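Fimbrium subunit Fim1C (Bacteroides vulgatus, PDB 4QB7) probably forms part of the tip of the fimbrium, a filamentous cell-surface appendage that mediates adhesion and biofilm formation. Local coordinates at residues 166-178 with 258-272. Numbering follows the deposited sequence.
With SO4 (sulfate ion), chain B.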
ATOM      1  N   HIS A 166       0.556  -7.922  -2.362  1.00 41.62           N
ATOM      2  CA  HIS A 166       0.240  -6.518  -2.036  1.00 41.59           C
ATOM      3  C   HIS A 166      -0.718  -5.987  -3.098  1.00 46.21           C
ATOM      4  O   HIS A 166      -0.373  -5.945  -4.292  1.00 46.99           O
ATOM      5  CB  HIS A 166       1.511  -5.686  -1.940  1.00 42.34           C
ATOM      6  CG  HIS A 166       2.448  -6.147  -0.858  1.00 46.13           C
ATOM      7  ND1 HIS A 166       2.314  -5.717   0.452  1.00 47.86           N
ATOM      8  CD2 HIS A 166       3.517  -6.967  -0.933  1.00 48.32           C
ATOM      9  CE1 HIS A 166       3.297  -6.287   1.126  1.00 47.32           C
ATOM     10  NE2 HIS A 166       4.047  -7.049   0.336  1.00 48.07           N
ATOM     11  N   VAL A 167      -1.964  -5.697  -2.685  1.00 40.90           N
ATOM     12  CA  VAL A 167      -3.032  -5.314  -3.614  1.00 39.18           C
ATOM     13  C   VAL A 167      -3.177  -3.788  -3.757  1.00 44.61           C
ATOM     14  O   VAL A 167      -3.990  -3.321  -4.557  1.00 46.26           O
ATOM     15  CB  VAL A 167      -4.364  -5.989  -3.236  1.00 40.79           C
ATOM     16  CG1 VAL A 167      -4.215  -7.508  -3.283  1.00 39.84           C
ATOM     17  CG2 VAL A 167      -4.873  -5.524  -1.869  1.00 39.68           C
ATOM     18  N   LEU A 168      -2.379  -3.020  -3.009  1.00 39.50           N
ATOM     19  CA  LEU A 168      -2.381  -1.553  -3.066  1.00 37.99           C
ATOM     20  C   LEU A 168      -1.197  -1.060  -3.925  1.00 43.04           C
ATOM     21  O   LEU A 168      -0.494  -1.873  -4.538  1.00 41.82           O
ATOM     22  CB  LEU A 168      -2.257  -0.978  -1.625  1.00 36.77           C
ATOM     23  CG  LEU A 168      -3.337  -1.296  -0.619  1.00 39.88           C
ATOM     24  CD1 LEU A 168      -3.018  -0.676   0.703  1.00 39.11           C
ATOM     25  CD2 LEU A 168      -4.691  -0.815  -1.087  1.00 40.92           C
ATOM     26  N   THR A 169      -0.990   0.265  -3.977  1.00 40.37           N
ATOM     27  CA  THR A 169       0.165   0.852  -4.635  1.00 40.03           C
ATOM     28  C   THR A 169       1.055   1.442  -3.532  1.00 42.39           C
ATOM     29  O   THR A 169       0.549   2.004  -2.543  1.00 42.05           O
ATOM     30  CB  THR A 169      -0.216   1.845  -5.743  1.00 44.07           C
ATOM     31  OG1 THR A 169       0.949   2.110  -6.511  1.00 50.73           O
ATOM     32  CG2 THR A 169      -0.774   3.142  -5.231  1.00 35.52           C
ATOM     33  N   GLN A 170       2.362   1.266  -3.665  1.00 36.95           N
ATOM     34  CA  GLN A 170       3.283   1.865  -2.711  1.00 35.66           C
ATOM     35  C   GLN A 170       4.022   3.071  -3.310  1.00 39.71           C
ATOM     36  O   GLN A 170       4.523   2.975  -4.433  1.00 39.93           O
ATOM     37  CB  GLN A 170       4.311   0.850  -2.218  1.00 36.28           C
ATOM     38  CG  GLN A 170       5.037   1.360  -0.985  1.00 37.57           C
ATOM     39  CD  GLN A 170       6.210   0.529  -0.595  1.00 52.19           C
ATOM     40  OE1 GLN A 170       7.275   1.041  -0.284  1.00 53.32           O
ATOM     41  NE2 GLN A 170       6.049  -0.764  -0.550  1.00 45.01           N
ATOM     42  N   ILE A 171       4.082   4.197  -2.565  1.00 35.23           N
ATOM     43  CA  ILE A 171       4.913   5.368  -2.884  1.00 34.07           C
ATOM     44  C   ILE A 171       6.070   5.176  -1.929  1.00 39.82           C
ATOM     45  O   ILE A 171       5.946   5.515  -0.741  1.00 39.66           O
ATOM     46  CB  ILE A 171       4.221   6.765  -2.808  1.00 36.28           C
ATOM     47  CG1 ILE A 171       2.912   6.850  -3.636  1.00 36.72           C
ATOM     48  CG2 ILE A 171       5.179   7.871  -3.184  1.00 36.24           C
ATOM     49  CD1 ILE A 171       2.898   6.072  -5.033  1.00 40.16           C
ATOM     50  N   ALA A 172       7.098   4.416  -2.396  1.00 37.08           N
ATOM     51  CA  ALA A 172       8.267   4.032  -1.589  1.00 37.11           C
ATOM     52  C   ALA A 172       9.087   5.241  -1.157  1.00 43.70           C
ATOM     53  O   ALA A 172       9.644   5.241  -0.056  1.00 45.23           O
ATOM     54  CB  ALA A 172       9.139   3.078  -2.372  1.00 37.92           C
ATOM     55  N   ASN A 173       9.175   6.262  -2.030  1.00 39.08           N
ATOM     56  CA  ASN A 173       9.896   7.492  -1.754  1.00 38.87           C
ATOM     57  C   ASN A 173       9.656   8.543  -2.807  1.00 42.15           C
ATOM     58  O   ASN A 173       9.174   8.262  -3.892  1.00 42.15           O
ATOM     59  CB  ASN A 173      11.410   7.243  -1.634  1.00 41.03           C
ATOM     60  CG  ASN A 173      12.015   7.895  -0.426  1.00 53.23           C
ATOM     61  OD1 ASN A 173      11.824   9.075  -0.173  1.00 47.29           O
ATOM     62  ND2 ASN A 173      12.717   7.125   0.377  1.00 46.72           N
ATOM     63  N   ILE A 174       9.989   9.777  -2.449  1.00 39.22           N
ATOM     64  CA  ILE A 174      10.026  10.968  -3.284  1.00 37.63           C
ATOM     65  C   ILE A 174      11.402  11.556  -2.981  1.00 43.63           C
ATOM     66  O   ILE A 174      11.687  11.900  -1.831  1.00 42.81           O
ATOM     67  CB  ILE A 174       8.843  11.930  -3.102  1.00 38.79           C
ATOM     68  CG1 ILE A 174       7.526  11.200  -3.399  1.00 38.97           C
ATOM     69  CG2 ILE A 174       9.024  13.121  -4.042  1.00 37.61           C
ATOM     70  CD1 ILE A 174       6.302  11.863  -2.978  1.00 40.68           C
ATOM     71  N   LYS A 175      12.300  11.501  -3.983  1.00 40.50           N
ATOM     72  CA  LYS A 175      13.683  11.950  -3.923  1.00 39.21           C
ATOM     73  C   LYS A 175      13.848  13.240  -4.734  1.00 44.83           C
ATOM     74  O   LYS A 175      13.238  13.360  -5.793  1.00 46.36           O
ATOM     75  CB  LYS A 175      14.585  10.848  -4.485  1.00 41.72           C
ATOM     76  CG  LYS A 175      14.712   9.587  -3.631  1.00 39.59           C
ATOM     77  CD  LYS A 175      15.761   8.701  -4.230  1.00 53.09           C
ATOM     78  CE  LYS A 175      16.045   7.459  -3.428  1.00 70.15           C
ATOM     79  NZ  LYS A 175      16.657   6.408  -4.287  1.00 81.34           N
ATOM     80  N   VAL A 176      14.656  14.212  -4.258  1.00 41.10           N
ATOM     81  CA  VAL A 176      14.851  15.496  -4.961  1.00 39.46           C
ATOM     82  C   VAL A 176      16.331  15.816  -5.178  1.00 43.26           C
ATOM     83  O   VAL A 176      17.157  15.507  -4.331  1.00 43.19           O
ATOM     84  CB  VAL A 176      14.162  16.685  -4.231  1.00 41.44           C
ATOM     85  CG1 VAL A 176      14.098  17.910  -5.128  1.00 40.75           C
ATOM     86  CG2 VAL A 176      12.757  16.328  -3.740  1.00 40.21           C
ATOM     87  N   LYS A 177      16.665  16.471  -6.304  1.00 40.19           N
ATOM     88  CA  LYS A 177      18.034  16.937  -6.568  1.00 39.63           C
ATOM     89  C   LYS A 177      18.032  18.131  -7.523  1.00 44.96           C
ATOM     90  O   LYS A 177      17.167  18.180  -8.399  1.00 45.60           O
ATOM     91  CB  LYS A 177      18.922  15.819  -7.143  1.00 41.16           C
ATOM     92  CG  LYS A 177      18.390  15.200  -8.416  1.00 40.59           C
ATOM     93  CD  LYS A 177      19.376  14.333  -9.100  1.00 36.87           C
ATOM     94  CE  LYS A 177      18.686  13.609 -10.227  1.00 42.19           C
ATOM     95  NZ  LYS A 177      19.542  12.542 -10.798  1.00 55.51           N
ATOM     96  N   PRO A 178      19.019  19.058  -7.448  1.00 41.52           N
ATOM     97  CA  PRO A 178      19.119  20.099  -8.487  1.00 41.10           C
ATOM     98  C   PRO A 178      19.710  19.484  -9.773  1.00 45.86           C
ATOM     99  O   PRO A 178      20.239  18.358  -9.708  1.00 45.53           O
ATOM    100  CB  PRO A 178      20.069  21.109  -7.851  1.00 42.92           C
ATOM    101  CG  PRO A 178      20.988  20.272  -7.020  1.00 47.04           C
ATOM    102  CD  PRO A 178      20.146  19.151  -6.488  1.00 42.77           C
ATOM    103  N   ALA A 258      20.019  11.871  -5.798  1.00 45.62           N
ATOM    104  CA  ALA A 258      18.793  12.489  -5.312  1.00 42.53           C
ATOM    105  C   ALA A 258      18.573  12.097  -3.874  1.00 46.18           C
ATOM    106  O   ALA A 258      18.806  10.945  -3.520  1.00 47.37           O
ATOM    107  CB  ALA A 258      17.618  12.073  -6.167  1.00 42.49           C
ATOM    108  N   THR A 259      18.164  13.062  -3.039  1.00 41.62           N
ATOM    109  CA  THR A 259      17.950  12.894  -1.602  1.00 40.13           C
ATOM    110  C   THR A 259      16.495  12.547  -1.295  1.00 43.01           C
ATOM    111  O   THR A 259      15.598  13.250  -1.734  1.00 42.06           O
ATOM    112  CB  THR A 259      18.419  14.154  -0.895  1.00 38.40           C
ATOM    113  OG1 THR A 259      19.825  14.277  -1.156  1.00 41.16           O
ATOM    114  CG2 THR A 259      18.132  14.137   0.604  1.00 31.18           C
ATOM    115  N   ALA A 260      16.278  11.477  -0.512  1.00 40.36           N
ATOM    116  CA  ALA A 260      14.952  11.009  -0.099  1.00 40.23           C
ATOM    117  C   ALA A 260      14.207  11.989   0.842  1.00 43.28           C
ATOM    118  O   ALA A 260      14.827  12.587   1.739  1.00 41.97           O
ATOM    119  CB  ALA A 260      15.090   9.673   0.595  1.00 41.15           C
ATOM    120  N   LEU A 261      12.866  12.084   0.678  1.00 39.12           N
ATOM    121  CA  LEU A 261      12.015  12.923   1.536  1.00 38.64           C
ATOM    122  C   LEU A 261      11.302  12.078   2.619  1.00 43.59           C
ATOM    123  O   LEU A 261      10.854  12.622   3.629  1.00 43.26           O
ATOM    124  CB  LEU A 261      10.986  13.735   0.730  1.00 38.00           C
ATOM    125  CG  LEU A 261      11.503  14.701  -0.346  1.00 40.75           C
ATOM    126  CD1 LEU A 261      10.348  15.343  -1.050  1.00 39.13           C
ATOM    127  CD2 LEU A 261      12.458  15.767   0.217  1.00 42.09           C
ATOM    128  N   PHE A 262      11.226  10.758   2.408  1.00 41.11           N
ATOM    129  CA  PHE A 262      10.647   9.787   3.350  1.00 41.30           C
ATOM    130  C   PHE A 262      11.755   9.064   4.064  1.00 51.19           C
ATOM    131  O   PHE A 262      12.804   8.816   3.454  1.00 52.32           O
ATOM    132  CB  PHE A 262       9.763   8.725   2.641  1.00 41.23           C
ATOM    133  CG  PHE A 262       8.604   9.156   1.769  1.00 41.03           C
ATOM    134  CD1 PHE A 262       8.213  10.492   1.700  1.00 42.22           C
ATOM    135  CD2 PHE A 262       7.862   8.218   1.065  1.00 41.17           C
ATOM    136  CE1 PHE A 262       7.134  10.884   0.903  1.00 41.37           C
ATOM    137  CE2 PHE A 262       6.798   8.616   0.254  1.00 42.57           C
ATOM    138  CZ  PHE A 262       6.447   9.946   0.176  1.00 39.95           C
ATOM    139  N   SER A 263      11.505   8.618   5.310  1.00 50.69           N
ATOM    140  CA  SER A 263      12.512   7.839   6.024  1.00 51.60           C
ATOM    141  C   SER A 263      12.551   6.424   5.439  1.00 56.69           C
ATOM    142  O   SER A 263      11.619   6.039   4.732  1.00 56.79           O
ATOM    143  CB  SER A 263      12.235   7.835   7.522  1.00 56.02           C
ATOM    144  OG  SER A 263      11.213   6.917   7.852  1.00 69.48           O
ATOM    145  N   ASP A 264      13.627   5.673   5.700  1.00 54.95           N
ATOM    146  CA  ASP A 264      13.838   4.300   5.219  1.00 56.37           C
ATOM    147  C   ASP A 264      12.703   3.351   5.547  1.00 61.39           C
ATOM    148  O   ASP A 264      12.423   2.435   4.770  1.00 62.59           O
ATOM    149  CB  ASP A 264      15.132   3.702   5.815  1.00 60.13           C
ATOM    150  CG  ASP A 264      16.427   4.131   5.137  1.00 81.15           C
ATOM    151  OD1 ASP A 264      16.361   4.681   3.999  1.00 81.39           O
ATOM    152  OD2 ASP A 264      17.513   3.895   5.728  1.00 92.80           O
ATOM    153  N   THR A 265      12.077   3.546   6.703  1.00 56.96           N
ATOM    154  CA  THR A 265      11.028   2.663   7.187  1.00 56.90           C
ATOM    155  C   THR A 265       9.611   3.144   6.835  1.00 59.16           C
ATOM    156  O   THR A 265       8.666   2.370   6.999  1.00 61.46           O
ATOM    157  CB  THR A 265      11.181   2.483   8.704  1.00 66.39           C
ATOM    158  OG1 THR A 265      11.307   3.766   9.330  1.00 69.89           O
ATOM    159  CG2 THR A 265      12.385   1.629   9.055  1.00 64.81           C
ATOM    160  N   GLU A 266       9.457   4.384   6.338  1.00 49.97           N
ATOM    161  CA  GLU A 266       8.144   4.936   6.022  1.00 47.61           C
ATOM    162  C   GLU A 266       7.838   4.991   4.500  1.00 47.50           C
ATOM    163  O   GLU A 266       8.719   5.282   3.681  1.00 47.31           O
ATOM    164  CB  GLU A 266       7.988   6.312   6.676  1.00 48.86           C
ATOM    165  CG  GLU A 266       7.913   6.177   8.194  1.00 56.54           C
ATOM    166  CD  GLU A 266       8.006   7.414   9.068  1.00 89.74           C
ATOM    167  OE1 GLU A 266       8.262   8.528   8.553  1.00 99.78           O
ATOM    168  OE2 GLU A 266       7.840   7.250  10.296  1.00 89.44           O
ATOM    169  N   ALA A 267       6.582   4.636   4.143  1.00 40.63           N
ATOM    170  CA  ALA A 267       6.045   4.632   2.777  1.00 39.34           C
ATOM    171  C   ALA A 267       4.534   4.863   2.810  1.00 43.53           C
ATOM    172  O   ALA A 267       3.916   4.715   3.862  1.00 43.09           O
ATOM    173  CB  ALA A 267       6.359   3.321   2.083  1.00 39.99           C
ATOM    174  N   LEU A 268       3.946   5.240   1.667  1.00 39.80           N
ATOM    175  CA  LEU A 268       2.507   5.490   1.530  1.00 37.95           C
ATOM    176  C   LEU A 268       1.879   4.352   0.775  1.00 42.04           C
ATOM    177  O   LEU A 268       2.470   3.861  -0.183  1.00 41.47           O
ATOM    178  CB  LEU A 268       2.254   6.821   0.794  1.00 36.90           C
ATOM    179  CG  LEU A 268       2.917   8.094   1.357  1.00 37.92           C
ATOM    180  CD1 LEU A 268       2.802   9.212   0.382  1.00 36.48           C
ATOM    181  CD2 LEU A 268       2.279   8.531   2.679  1.00 37.38           C
ATOM    182  N   TYR A 269       0.690   3.910   1.207  1.00 40.29           N
ATOM    183  CA  TYR A 269      -0.038   2.782   0.597  1.00 39.19           C
ATOM    184  C   TYR A 269      -1.420   3.221   0.234  1.00 41.77           C
ATOM    185  O   TYR A 269      -2.258   3.423   1.115  1.00 40.97           O
ATOM    186  CB  TYR A 269      -0.101   1.552   1.542  1.00 40.15           C
ATOM    187  CG  TYR A 269       1.204   1.227   2.225  1.00 41.34           C
ATOM    188  CD1 TYR A 269       2.256   0.652   1.522  1.00 42.81           C
ATOM    189  CD2 TYR A 269       1.398   1.512   3.573  1.00 43.10           C
ATOM    190  CE1 TYR A 269       3.471   0.360   2.143  1.00 43.36           C
ATOM    191  CE2 TYR A 269       2.603   1.199   4.214  1.00 44.09           C
ATOM    192  CZ  TYR A 269       3.640   0.636   3.488  1.00 48.91           C
ATOM    193  OH  TYR A 269       4.845   0.376   4.082  1.00 52.71           O
ATOM    194  N   PHE A 270      -1.674   3.351  -1.065  1.00 38.01           N
ATOM    195  CA  PHE A 270      -2.963   3.834  -1.574  1.00 37.12           C
ATOM    196  C   PHE A 270      -3.726   2.781  -2.352  1.00 40.86           C
ATOM    197  O   PHE A 270      -3.093   1.883  -2.904  1.00 39.53           O
ATOM    198  CB  PHE A 270      -2.706   5.022  -2.532  1.00 37.89           C
ATOM    199  CG  PHE A 270      -2.315   6.324  -1.882  1.00 38.16           C
ATOM    200  CD1 PHE A 270      -3.277   7.160  -1.331  1.00 41.22           C
ATOM    201  CD2 PHE A 270      -0.987   6.723  -1.833  1.00 39.12           C
ATOM    202  CE1 PHE A 270      -2.911   8.364  -0.719  1.00 41.96           C
ATOM    203  CE2 PHE A 270      -0.627   7.946  -1.256  1.00 41.27           C
ATOM    204  CZ  PHE A 270      -1.591   8.755  -0.700  1.00 39.71           C
ATOM    205  N   ILE A 271      -5.086   2.948  -2.469  1.00 37.96           N
ATOM    206  CA  ILE A 271      -5.932   2.166  -3.369  1.00 37.47           C
ATOM    207  C   ILE A 271      -5.387   2.548  -4.771  1.00 44.86           C
ATOM    208  O   ILE A 271      -5.190   3.750  -5.043  1.00 44.80           O
ATOM    209  CB  ILE A 271      -7.449   2.427  -3.180  1.00 40.12           C
ATOM    210  CG1 ILE A 271      -7.919   2.021  -1.772  1.00 40.43           C
ATOM    211  CG2 ILE A 271      -8.260   1.688  -4.242  1.00 39.75           C
ATOM    212  CD1 ILE A 271      -9.183   2.614  -1.346  1.00 48.78           C
ATOM    213  N   PRO A 272      -4.991   1.555  -5.605  1.00 41.07           N
ATOM    214  CA  PRO A 272      -4.363   1.898  -6.893  1.00 40.61           C
ATOM    215  C   PRO A 272      -5.312   2.606  -7.865  1.00 47.50           C
ATOM    216  O   PRO A 272      -6.540   2.603  -7.669  1.00 50.76           O
ATOM    217  CB  PRO A 272      -3.919   0.531  -7.434  1.00 41.68           C
ATOM    218  CG  PRO A 272      -4.845  -0.429  -6.820  1.00 45.87           C
ATOM    219  CD  PRO A 272      -5.127   0.090  -5.448  1.00 41.33           C
TER
HETATM  220  S   SO4 B 401      19.166   9.367  -8.652  0.70 59.59           S
HETATM  221  O1  SO4 B 401      20.418   8.640  -8.462  0.70 62.59           O
HETATM  222  O2  SO4 B 401      18.582   9.081  -9.971  0.70 57.89           O
HETATM  223  O3  SO4 B 401      18.219   8.956  -7.605  0.70 60.47           O
HETATM  224  O4  SO4 B 401      19.504  10.782  -8.551  0.70 59.14           O
HETATM  225  O   HOH W   1      15.437   6.734   2.358  1.00 78.36           O
HETATM  226  O   HOH W   2      19.803  15.538  -3.552  1.00 42.10           O
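Leu168 lays CD1 against Tyr269 CB (3.8 Å), the two side chains crossing at about a right angle. Next begins an antiparallel ladder: Thr169 and Phe270 exchange two backbone hydrogen bonds, Ile171 and Leu268 two more. Between these pairs, Gln170 runs beside Tyr269 in the same direction; its CG, anti to the backbone N (chi1 -166°), reaches ring atom CE1 of Tyr269 at 3.6 Å. Ile171 CG2 touches Phe262 CE2 at 3.9 Å. The ladder is then interrupted: between Phe262 and Ala267 the second chain swings away through a type I turn from Ser263 to Glu266. Asn173 holds the 261-262 end of this excursion. Its OD1 accepts Phe262 N at 3.1 Å and, weakly, Leu261 N; the amide and ring planes of Asn173 and Phe262 are 20° apart. With an alanine in its place, Phe262 N would probably lose this acceptor and the excursion's start its tie to the strand. Ile174 O takes Leu261 N at 2.8 Å, and Ile174 CD1 meets Phe262 CZ at 3.7 Å. Beyond, Val176 and Thr259 restore the paired backbone bonds, and Val176 CG2 packs on Leu261 CD1. Lys177 NZ and Ala258 N both donate to O4 of a sulfate ion, probably from the crystallisation liquor. In this mixed sheet of the Fimbrillin-like fold, strand 159-178 lies between 259-270 and the parallel 323-331; strand 186-196, of a separate antiparallel sheet, packs against Ile174, Leu261 and Phe270.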